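Local coordinates for protein beta-galactosidase (Bacillus circulans, PDB 4MAD) that probably hydrolyses terminal non-reducing beta-D-galactose residues in beta-D-galactosides, as a retaining glycosidase of family 35, at residues A[154-159]-A[191-196]; A[180-185]-A[212-217]. All coordinates share one frame; numbering follows the deposited sequence.

Contact 1 of 2, residues A[154-159]-A[191-196]; sequences PLLSSN and KRVGNE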
ATOM      1  N   PRO A 154     -14.686  13.832  17.118  1.00 25.65           N
ATOM      2  CA  PRO A 154     -15.906  13.299  17.702  1.00 25.13           C
ATOM      3  C   PRO A 154     -15.697  11.863  18.139  1.00 27.59           C
ATOM      4  O   PRO A 154     -16.494  11.359  18.893  1.00 26.00           O
ATOM      5  CB  PRO A 154     -16.852  13.298  16.541  1.00 25.86           C
ATOM      6  CG  PRO A 154     -16.396  14.259  15.699  1.00 30.21           C
ATOM      7  CD  PRO A 154     -14.930  14.215  15.742  1.00 25.12           C
ATOM      8  N   LEU A 155     -14.675  11.214  17.608  1.00 21.62           N
ATOM      9  CA  LEU A 155     -14.448   9.791  17.846  1.00 23.26           C
ATOM     10  C   LEU A 155     -13.486   9.440  18.970  1.00 21.85           C
ATOM     11  O   LEU A 155     -13.338   8.300  19.328  1.00 22.50           O
ATOM     12  CB  LEU A 155     -14.079   9.084  16.554  1.00 24.03           C
ATOM     13  CG  LEU A 155     -15.087   9.095  15.425  1.00 26.92           C
ATOM     14  CD1 LEU A 155     -14.421   8.654  14.194  1.00 27.88           C
ATOM     15  CD2 LEU A 155     -16.313   8.267  15.762  1.00 26.78           C
ATOM     16  N   LEU A 156     -12.891  10.461  19.537  1.00 20.16           N
ATOM     17  CA  LEU A 156     -12.026  10.326  20.666  1.00 21.22           C
ATOM     18  C   LEU A 156     -12.757   9.846  21.916  1.00 21.65           C
ATOM     19  O   LEU A 156     -13.858  10.202  22.169  1.00 22.76           O
ATOM     20  CB  LEU A 156     -11.274  11.619  20.924  1.00 20.99           C
ATOM     21  CG  LEU A 156     -10.444  12.173  19.790  1.00 21.94           C
ATOM     22  CD1 LEU A 156     -10.065  13.577  20.086  1.00 23.93           C
ATOM     23  CD2 LEU A 156      -9.209  11.342  19.520  1.00 22.53           C
ATOM     24  N   SER A 157     -12.096   9.037  22.704  1.00 23.39           N
ATOM     25  CA  SER A 157     -12.702   8.541  23.894  1.00 25.67           C
ATOM     26  C   SER A 157     -13.096   9.691  24.814  1.00 27.60           C
ATOM     27  O   SER A 157     -14.089   9.634  25.470  1.00 27.28           O
ATOM     28  CB  SER A 157     -11.821   7.567  24.611  1.00 26.46           C
ATOM     29  OG  SER A 157     -10.661   8.158  25.066  1.00 35.35           O
ATOM     30  N   SER A 158     -12.320  10.757  24.779  1.00 28.25           N
ATOM     31  CA  SER A 158     -12.569  11.945  25.578  1.00 29.03           C
ATOM     32  C   SER A 158     -13.847  12.658  25.165  1.00 28.13           C
ATOM     33  O   SER A 158     -14.296  13.550  25.815  1.00 29.49           O
ATOM     34  CB  SER A 158     -11.375  12.880  25.640  1.00 28.90           C
ATOM     35  OG  SER A 158     -11.026  13.357  24.408  1.00 30.93           O
ATOM     36  N   ASN A 159     -14.379  12.259  24.038  1.00 25.76           N
ATOM     37  CA  ASN A 159     -15.616  12.735  23.534  1.00 28.52           C
ATOM     38  C   ASN A 159     -16.667  11.639  23.432  1.00 28.40           C
ATOM     39  O   ASN A 159     -17.659  11.816  22.823  1.00 28.86           O
ATOM     40  CB  ASN A 159     -15.408  13.418  22.196  1.00 29.93           C
ATOM     41  CG  ASN A 159     -14.642  14.665  22.329  1.00 30.54           C
ATOM     42  OD1 ASN A 159     -14.667  15.287  23.352  1.00 34.36           O
ATOM     43  ND2 ASN A 159     -13.923  15.004  21.334  1.00 32.96           N
ATOM     44  N   LYS A 191      -2.395  18.792  20.937  1.00 28.68           N
ATOM     45  CA  LYS A 191      -3.283  19.933  20.854  1.00 30.17           C
ATOM     46  C   LYS A 191      -4.547  19.720  20.095  1.00 29.12           C
ATOM     47  O   LYS A 191      -5.506  20.406  20.303  1.00 26.81           O
ATOM     48  CB  LYS A 191      -2.531  21.158  20.374  1.00 31.70           C
ATOM     49  CG  LYS A 191      -2.366  21.284  18.935  1.00 35.84           C
ATOM     50  CD  LYS A 191      -1.624  22.557  18.616  1.00 44.69           C
ATOM     51  CE  LYS A 191      -0.173  22.437  19.019  1.00 52.70           C
ATOM     52  NZ  LYS A 191       0.483  23.748  19.234  1.00 55.31           N
ATOM     53  N   ARG A 192      -4.507  18.782  19.181  1.00 25.37           N
ATOM     54  CA  ARG A 192      -5.641  18.414  18.370  1.00 25.62           C
ATOM     55  C   ARG A 192      -6.490  17.269  18.931  1.00 24.29           C
ATOM     56  O   ARG A 192      -7.505  16.967  18.411  1.00 23.80           O
ATOM     57  CB  ARG A 192      -5.149  18.040  16.978  1.00 24.30           C
ATOM     58  CG  ARG A 192      -4.460  19.160  16.236  1.00 25.98           C
ATOM     59  CD  ARG A 192      -4.019  18.720  14.876  1.00 26.67           C
ATOM     60  NE  ARG A 192      -3.544  19.776  14.024  1.00 25.93           N
ATOM     61  CZ  ARG A 192      -2.311  20.235  14.035  1.00 32.69           C
ATOM     62  NH1 ARG A 192      -1.438  19.783  14.883  1.00 31.33           N
ATOM     63  NH2 ARG A 192      -1.946  21.172  13.207  1.00 33.39           N
ATOM     64  N   VAL A 193      -6.039  16.655  20.002  1.00 23.08           N
ATOM     65  CA  VAL A 193      -6.832  15.637  20.679  1.00 23.12           C
ATOM     66  C   VAL A 193      -7.271  16.002  22.090  1.00 26.01           C
ATOM     67  O   VAL A 193      -7.334  17.154  22.404  1.00 23.25           O
ATOM     68  CB  VAL A 193      -6.235  14.236  20.551  1.00 22.69           C
ATOM     69  CG1 VAL A 193      -5.945  13.936  19.113  1.00 21.90           C
ATOM     70  CG2 VAL A 193      -5.067  14.071  21.407  1.00 21.01           C
ATOM     71  N   GLY A 194      -7.583  14.988  22.896  1.00 26.25           N
ATOM     72  CA  GLY A 194      -7.936  15.160  24.286  1.00 27.00           C
ATOM     73  C   GLY A 194      -6.864  14.543  25.154  1.00 28.12           C
ATOM     74  O   GLY A 194      -5.714  14.695  24.915  1.00 26.80           O
ATOM     75  N   ASN A 195      -7.286  13.784  26.132  1.00 26.11           N
ATOM     76  CA  ASN A 195      -6.378  13.113  27.030  1.00 29.43           C
ATOM     77  C   ASN A 195      -6.066  11.680  26.644  1.00 25.91           C
ATOM     78  O   ASN A 195      -5.687  10.938  27.450  1.00 26.55           O
ATOM     79  CB  ASN A 195      -6.861  13.161  28.469  1.00 30.02           C
ATOM     80  CG  ASN A 195      -8.178  12.536  28.641  1.00 31.63           C
ATOM     81  OD1 ASN A 195      -8.648  11.839  27.805  1.00 31.39           O
ATOM     82  ND2 ASN A 195      -8.779  12.774  29.762  1.00 33.94           N
ATOM     83  N   GLU A 196      -6.221  11.331  25.397  1.00 23.80           N
ATOM     84  CA  GLU A 196      -5.954   9.994  24.940  1.00 23.06           C
ATOM     85  C   GLU A 196      -4.480   9.672  25.096  1.00 24.70           C
ATOM     86  O   GLU A 196      -3.688  10.537  25.112  1.00 22.51           O
ATOM     87  CB  GLU A 196      -6.375   9.834  23.486  1.00 24.51           C
ATOM     88  CG  GLU A 196      -7.846   9.813  23.242  1.00 26.42           C
ATOM     89  CD  GLU A 196      -8.525  11.143  23.387  1.00 28.93           C
ATOM     90  OE1 GLU A 196      -7.959  12.157  23.077  1.00 25.80           O
ATOM     91  OE2 GLU A 196      -9.634  11.150  23.848  1.00 29.83           O
TER

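Contact 2 of 2, residues A[180-185]-A[212-217]; sequences KYLQYL and GMIEGI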
ATOM      1  N   LYS A 180      13.628  17.490  17.819  1.00 23.56           N
ATOM      2  CA  LYS A 180      12.807  18.639  17.661  1.00 24.89           C
ATOM      3  C   LYS A 180      11.593  18.287  16.833  1.00 23.14           C
ATOM      4  O   LYS A 180      10.538  18.737  17.108  1.00 20.10           O
ATOM      5  CB  LYS A 180      13.561  19.767  16.983  1.00 26.91           C
ATOM      6  CG  LYS A 180      14.383  20.599  17.892  1.00 34.69           C
ATOM      7  CD  LYS A 180      14.822  21.902  17.243  1.00 42.69           C
ATOM      8  CE  LYS A 180      13.733  22.955  17.238  1.00 49.00           C
ATOM      9  NZ  LYS A 180      13.815  24.004  18.304  1.00 47.91           N
ATOM     10  N   TYR A 181      11.793  17.515  15.791  1.00 19.87           N
ATOM     11  CA  TYR A 181      10.674  17.067  14.977  1.00 19.19           C
ATOM     12  C   TYR A 181       9.682  16.219  15.774  1.00 19.10           C
ATOM     13  O   TYR A 181       8.522  16.440  15.712  1.00 18.57           O
ATOM     14  CB  TYR A 181      11.203  16.216  13.846  1.00 17.02           C
ATOM     15  CG  TYR A 181      10.185  15.387  13.070  1.00 18.77           C
ATOM     16  CD1 TYR A 181       9.039  15.919  12.600  1.00 20.37           C
ATOM     17  CD2 TYR A 181      10.420  14.087  12.781  1.00 18.82           C
ATOM     18  CE1 TYR A 181       8.151  15.153  11.885  1.00 18.61           C
ATOM     19  CE2 TYR A 181       9.541  13.337  12.099  1.00 17.75           C
ATOM     20  CZ  TYR A 181       8.414  13.865  11.644  1.00 17.47           C
ATOM     21  OH  TYR A 181       7.576  13.096  10.957  1.00 17.08           O
ATOM     22  N   LEU A 182      10.183  15.259  16.533  1.00 19.88           N
ATOM     23  CA  LEU A 182       9.306  14.406  17.302  1.00 20.28           C
ATOM     24  C   LEU A 182       8.504  15.208  18.337  1.00 20.50           C
ATOM     25  O   LEU A 182       7.356  15.005  18.524  1.00 19.09           O
ATOM     26  CB  LEU A 182      10.091  13.323  17.994  1.00 19.65           C
ATOM     27  CG  LEU A 182      10.708  12.253  17.116  1.00 24.38           C
ATOM     28  CD1 LEU A 182      11.544  11.282  17.909  1.00 24.45           C
ATOM     29  CD2 LEU A 182       9.676  11.546  16.358  1.00 27.89           C
ATOM     30  N   GLN A 183       9.173  16.134  18.990  1.00 19.54           N
ATOM     31  CA  GLN A 183       8.542  16.988  19.955  1.00 21.71           C
ATOM     32  C   GLN A 183       7.503  17.863  19.341  1.00 21.61           C
ATOM     33  O   GLN A 183       6.477  18.057  19.882  1.00 22.06           O
ATOM     34  CB  GLN A 183       9.564  17.762  20.788  1.00 20.99           C
ATOM     35  CG  GLN A 183      10.375  16.854  21.651  1.00 19.94           C
ATOM     36  CD  GLN A 183      11.251  17.538  22.628  1.00 32.11           C
ATOM     37  OE1 GLN A 183      11.072  18.667  22.904  1.00 30.68           O
ATOM     38  NE2 GLN A 183      12.232  16.841  23.130  1.00 32.52           N
ATOM     39  N   TYR A 184       7.789  18.378  18.177  1.00 22.05           N
ATOM     40  CA  TYR A 184       6.820  19.178  17.516  1.00 22.22           C
ATOM     41  C   TYR A 184       5.587  18.354  17.140  1.00 21.11           C
ATOM     42  O   TYR A 184       4.472  18.776  17.251  1.00 20.91           O
ATOM     43  CB  TYR A 184       7.430  19.770  16.287  1.00 23.48           C
ATOM     44  CG  TYR A 184       6.507  20.693  15.589  1.00 26.19           C
ATOM     45  CD1 TYR A 184       6.479  22.019  15.907  1.00 27.91           C
ATOM     46  CD2 TYR A 184       5.648  20.240  14.636  1.00 26.68           C
ATOM     47  CE1 TYR A 184       5.637  22.866  15.293  1.00 30.35           C
ATOM     48  CE2 TYR A 184       4.808  21.087  13.992  1.00 28.44           C
ATOM     49  CZ  TYR A 184       4.797  22.411  14.330  1.00 32.33           C
ATOM     50  OH  TYR A 184       3.950  23.294  13.718  1.00 36.04           O
ATOM     51  N   LEU A 185       5.841  17.164  16.663  1.00 18.99           N
ATOM     52  CA  LEU A 185       4.763  16.237  16.312  1.00 19.79           C
ATOM     53  C   LEU A 185       3.913  15.844  17.521  1.00 18.99           C
ATOM     54  O   LEU A 185       2.735  15.879  17.457  1.00 19.55           O
ATOM     55  CB  LEU A 185       5.341  14.981  15.695  1.00 20.90           C
ATOM     56  CG  LEU A 185       4.542  14.306  14.633  1.00 26.24           C
ATOM     57  CD1 LEU A 185       4.044  15.288  13.642  1.00 24.73           C
ATOM     58  CD2 LEU A 185       5.350  13.248  13.941  1.00 24.41           C
ATOM     59  N   GLY A 212      14.002   7.077  18.276  1.00 19.35           N
ATOM     60  CA  GLY A 212      12.571   7.194  18.208  1.00 19.37           C
ATOM     61  C   GLY A 212      11.716   7.534  19.417  1.00 20.03           C
ATOM     62  O   GLY A 212      10.601   7.850  19.244  1.00 19.11           O
ATOM     63  N   MET A 213      12.242   7.401  20.627  1.00 18.85           N
ATOM     64  CA  MET A 213      11.486   7.745  21.816  1.00 17.77           C
ATOM     65  C   MET A 213      11.399   9.256  21.959  1.00 21.94           C
ATOM     66  O   MET A 213      12.300   9.964  21.571  1.00 21.03           O
ATOM     67  CB  MET A 213      12.062   7.093  23.060  1.00 20.79           C
ATOM     68  CG  MET A 213      12.174   5.614  22.993  1.00 19.94           C
ATOM     69  SD  MET A 213      12.842   4.832  24.465  1.00 22.32           S
ATOM     70  CE  MET A 213      11.782   5.546  25.655  1.00 22.29           C
ATOM     71  N   ILE A 214      10.281   9.706  22.492  1.00 19.90           N
ATOM     72  CA  ILE A 214      10.035  11.076  22.805  1.00 21.11           C
ATOM     73  C   ILE A 214       9.877  11.312  24.327  1.00 24.44           C
ATOM     74  O   ILE A 214       9.239  10.579  25.010  1.00 22.18           O
ATOM     75  CB  ILE A 214       8.811  11.637  22.116  1.00 21.87           C
ATOM     76  CG1 ILE A 214       8.672  11.121  20.693  1.00 22.12           C
ATOM     77  CG2 ILE A 214       8.902  13.102  22.098  1.00 22.42           C
ATOM     78  CD1 ILE A 214       7.425  11.492  20.050  1.00 20.31           C
ATOM     79  N   GLU A 215      10.480  12.379  24.812  1.00 22.99           N
ATOM     80  CA  GLU A 215      10.410  12.645  26.193  1.00 25.59           C
ATOM     81  C   GLU A 215       8.952  12.800  26.530  1.00 24.45           C
ATOM     82  O   GLU A 215       8.225  13.470  25.877  1.00 24.66           O
ATOM     83  CB  GLU A 215      11.186  13.920  26.539  1.00 29.37           C
ATOM     84  CG  GLU A 215      11.151  14.297  27.962  1.00 36.61           C
ATOM     85  CD  GLU A 215      11.732  13.241  28.906  1.00 52.24           C
ATOM     86  OE1 GLU A 215      11.753  12.067  28.562  1.00 55.80           O
ATOM     87  OE2 GLU A 215      12.150  13.593  30.022  1.00 56.69           O
ATOM     88  N   GLY A 216       8.582  12.133  27.605  1.00 25.40           N
ATOM     89  CA  GLY A 216       7.257  12.134  28.166  1.00 24.63           C
ATOM     90  C   GLY A 216       6.277  11.168  27.556  1.00 25.61           C
ATOM     91  O   GLY A 216       5.162  11.159  27.928  1.00 25.56           O
ATOM     92  N   ILE A 217       6.730  10.359  26.612  1.00 24.16           N
ATOM     93  CA  ILE A 217       5.842   9.524  25.826  1.00 19.97           C
ATOM     94  C   ILE A 217       6.109   8.004  25.944  1.00 22.02           C
ATOM     95  O   ILE A 217       7.204   7.577  25.774  1.00 20.74           O
ATOM     96  CB  ILE A 217       5.892   9.970  24.341  1.00 18.17           C
ATOM     97  CG1 ILE A 217       5.394  11.403  24.173  1.00 21.35           C
ATOM     98  CG2 ILE A 217       5.107   9.074  23.529  1.00 17.31           C
ATOM     99  CD1 ILE A 217       4.004  11.619  24.574  1.00 22.47           C
TER

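Contact 1 of 2, residues A[154-159]-A[191-196]
Glu196 reaches across to Ser158 and sets its carboxylate against the turn of residues 156-159, a worked example of how one buried acid can join two loops that no backbone-to-backbone hydrogen bond joins directly. Its chain bends about CB-CG (chi2 73°), which swings the carboxylate back toward Gly194 and gives its two oxygens different tasks. OE2 faces the serines. The hydroxyl of Ser158 binds it on the syn lone pair, with Ser158 OG to Glu196 OE2 2.7 Å, while the amide N of Ser158 meets OE2 of Glu196 nearly end-on to its C-O bond at 2.9 Å. Ser158 can use both groups because chi1 of 62° tucks OG between its own N and carbonyl carbon, next to the amide. A weak approach from Ser157 OG remains unsettled, since that hydroxyl also lies near the carbonyls of Ser16 and Ile163. OE1 of Glu196 turns back on its own loop and accepts from Gly194 N at 2.9 Å. Leu156 crosses the glutamate at about a right angle: its CB lies 3.4 Å from Glu196 OE2, and CD2 rests 3.9 Å from OE1 of the same residue. The other methyl of Leu156, CD1, continues to Val193 CB at 3.9 Å, again with the two side chains crossed, and Val193 leads on to Phe149 of helix 135-152. Close to the backbone, Gly194 brings its CA within 3.6 Å of Ser158 OG. The contact thus joins the loop before barrel strand 163-167 to the one before strand 197-202, away from the annotated sites. With two firm donors on OE2 and one on OE1, the carboxylate is fixed in rotation, and these N-H and O-H groups would probably stabilise its charged form despite the apolar flank of Leu156.

Contact 2 of 2, residues A[180-185]-A[212-217]
Leu182 and Ile214 pack where two successive beta/alpha units of the (beta/alpha)8 barrel meet, helix 179-192 lying against the loop between helix 206-212 and strand 218-223. Between these two segments the packing is apolar, and no hydrogen bond joins them. The tight part is centred on Ile214. With CG1 roughly anti to its carbonyl carbon (chi1 -39°), Ile214 carries the ethyl branch onto the helix: CG1 lies 3.8 Å from Leu182 CB, and CD1 settles 3.8 Å from the carbonyl O of Leu182. Leu182 in turn extends CD1 to the backbone where helix 206-212 ends, 3.8 Å from Gly212 O and 4.0 Å from Met213 O. Tyr172 touches Leu182 from outside the pair, while Ile168 and Thr200 lie against Ile214.

Toward solvent the fit slackens. Across this contact CG2 of Ile214 touches CG of Gln183, at 4.1 Å, and the two side chains run past each other in opposite senses. Beyond it, Glu215 and Gly216 form the exposed corner of a type II turn from Ile214 to Ile217. That turn is closed by Ile217 N donating to Ile214 O at 3.0 Å, while the carbonyl of Glu215 accepts from Arg186 NH1, further along the same helix.

Overall arrangement
Helix 179-192 is the element common to both contacts: contact 2 uses its early part, and contact 1 uses the loop that leaves the helix. Their centres are 19 Å apart and their nearest atoms about 6 Å, without touching. Along the chain the segments interleave, in the order 154-159, 180-185, 191-196, 212-217, as expected when consecutive units of a (beta/alpha)8 barrel pack side by side. Contact 1 ties the loop after this helix back to the loop before strand 163-167, and contact 2 ties the helix's early part forward to the loop before strand 218-223. The helix and the loop that leaves it are thus joined to both neighbouring parts of the catalytic barrel.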